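Local coordinates for kelch domain-containing protein (Colletotrichum graminicola M1.001, PDB 5C86) that probably oxidises alcohols to aldehydes as a copper enzyme of the galactose oxidase and glyoxal oxidase family, at residues A[17-22]-A[419-424]. Numbering follows the deposited sequence.
Sequences VAVALV and SATTHT
The His423 ring meets Val17 obliquely, its CE1 4.0 Å from Val17 CG1, which stands anti to the backbone N (chi1 173°). At the ring edge, in plane, lies Thr422 CB; ND1 donates to Thr422 OG1 at 2.9 Å, close to the ring plane. The rings of Tyr120, Tyr334 and His335 also meet this imidazole. Thr422 OG1, turned anti to its own N (chi1 -173°), donates a hydrogen bond to Val17 O at 2.8 Å, arriving from above the carbonyl plane. The same oxygen accepts from a water that takes the main-chain N-H of His423. Beyond these bonds strands 18-21 and 420-422 run antiparallel. Val19 and Thr421 exchange a pair of backbone bonds, 3.0 Å for Val19 N to Thr421 O, and Leu21 N reaches Ser419 O almost straight (179°). Val19 CG2 and Thr421 CG2 lie side by side on one face, while Ala20 CB and Ala420 CB touch on the other at 3.8 Å. The pairing joins the C-terminal early-set region to strand 18-21, probably part of a Kelch propeller blade with strand 28-31. With ND1 donating, NE2 probably binds copper, absent here; Thr422, held by Val17 O, probably fixes the ring's rotation from the second shell.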
loop_
_atom_site.group_PDB
_atom_site.type_symbol
_atom_site.label_atom_id
_atom_site.label_comp_id
_atom_site.label_asym_id
_atom_site.label_seq_id
_atom_site.Cartn_x
_atom_site.Cartn_y
_atom_site.Cartn_z
ATOM N N VAL A 17 0.655 -8.473 -10.711
ATOM C CA VAL A 17 1.011 -8.988 -9.414
ATOM C C VAL A 17 1.570 -7.858 -8.506
ATOM O O VAL A 17 1.589 -7.996 -7.268
ATOM C CB VAL A 17 2.028 -10.154 -9.563
ATOM C CG1 VAL A 17 2.587 -10.632 -8.246
ATOM C CG2 VAL A 17 1.303 -11.281 -10.327
ATOM N N ALA A 18 2.084 -6.839 -9.111
ATOM C CA ALA A 18 2.594 -5.659 -8.418
ATOM C C ALA A 18 1.977 -4.506 -9.165
ATOM O O ALA A 18 1.965 -4.478 -10.416
ATOM C CB ALA A 18 4.074 -5.613 -8.416
ATOM N N VAL A 19 1.535 -3.466 -8.434
ATOM C CA VAL A 19 0.943 -2.294 -9.047
ATOM C C VAL A 19 1.372 -1.045 -8.320
ATOM O O VAL A 19 1.645 -1.112 -7.108
ATOM C CB VAL A 19 -0.564 -2.323 -9.123
ATOM C CG1 VAL A 19 -1.074 -3.565 -9.872
ATOM C CG2 VAL A 19 -1.231 -2.257 -7.751
ATOM N N ALA A 20 1.431 0.077 -9.048
ATOM C CA ALA A 20 1.841 1.367 -8.451
ATOM C C ALA A 20 1.046 2.459 -9.074
ATOM O O ALA A 20 0.803 2.433 -10.303
ATOM C CB ALA A 20 3.285 1.657 -8.661
ATOM N N LEU A 21 0.636 3.438 -8.280
ATOM C CA LEU A 21 -0.062 4.615 -8.842
ATOM C C LEU A 21 0.989 5.610 -9.210
ATOM O O LEU A 21 1.856 5.942 -8.423
ATOM C CB LEU A 21 -1.032 5.213 -7.811
ATOM C CG LEU A 21 -1.835 6.384 -8.345
ATOM C CD1 LEU A 21 -2.873 5.897 -9.263
ATOM C CD2 LEU A 21 -2.508 7.076 -7.202
ATOM N N VAL A 22 0.968 6.092 -10.468
ATOM C CA VAL A 22 1.980 7.015 -10.933
ATOM C C VAL A 22 1.616 8.467 -10.446
ATOM O O VAL A 22 0.520 8.960 -10.724
ATOM C CB VAL A 22 2.025 6.973 -12.462
ATOM C CG1 VAL A 22 3.044 7.958 -12.970
ATOM C CG2 VAL A 22 2.326 5.523 -12.965
ATOM N N SER A 419 0.750 5.293 -3.439
ATOM C CA SER A 419 1.277 3.999 -3.007
ATOM C C SER A 419 1.382 2.958 -4.123
ATOM O O SER A 419 1.160 3.249 -5.271
ATOM C CB SER A 419 0.491 3.470 -1.768
ATOM O OG SER A 419 -0.803 3.109 -2.166
ATOM N N ALA A 420 1.818 1.788 -3.672
ATOM C CA ALA A 420 2.147 0.664 -4.535
ATOM C C ALA A 420 1.985 -0.562 -3.676
ATOM O O ALA A 420 2.143 -0.534 -2.461
ATOM C CB ALA A 420 3.570 0.746 -5.030
ATOM N N THR A 421 1.688 -1.694 -4.340
ATOM C CA THR A 421 1.485 -2.914 -3.561
ATOM C C THR A 421 1.842 -4.164 -4.322
ATOM O O THR A 421 1.702 -4.237 -5.529
ATOM C CB THR A 421 -0.013 -3.061 -3.096
ATOM O OG1 THR A 421 -0.125 -4.046 -2.047
ATOM C CG2 THR A 421 -1.034 -3.402 -4.163
ATOM N N THR A 422 2.276 -5.172 -3.581
ATOM C CA THR A 422 2.450 -6.523 -4.093
ATOM C C THR A 422 2.408 -7.439 -2.905
ATOM O O THR A 422 2.890 -7.074 -1.833
ATOM C CB THR A 422 3.787 -6.636 -4.891
ATOM O OG1 THR A 422 3.785 -7.930 -5.495
ATOM C CG2 THR A 422 4.992 -6.508 -4.074
ATOM N N HIS A 423 1.882 -8.636 -3.067
ATOM C CA HIS A 423 1.949 -9.652 -2.034
ATOM C C HIS A 423 1.364 -9.249 -0.683
ATOM O O HIS A 423 1.812 -9.753 0.333
ATOM C CB HIS A 423 3.431 -10.119 -1.809
ATOM C CG HIS A 423 3.991 -10.929 -2.909
ATOM N ND1 HIS A 423 4.336 -10.406 -4.137
ATOM C CD2 HIS A 423 4.143 -12.281 -3.015
ATOM C CE1 HIS A 423 4.680 -11.409 -4.949
ATOM N NE2 HIS A 423 4.604 -12.530 -4.278
ATOM N N THR A 424 0.315 -8.443 -0.742
ATOM C CA THR A 424 -0.430 -7.927 0.420
ATOM C C THR A 424 0.274 -6.785 1.105
ATOM O O THR A 424 -0.316 -6.242 2.060
ATOM C CB THR A 424 -0.844 -8.998 1.536
ATOM O OG1 THR A 424 0.279 -9.291 2.384
ATOM C CG2 THR A 424 -1.404 -10.237 0.909
HETATM O O HOH W 1 0.376 -9.430 -5.239
#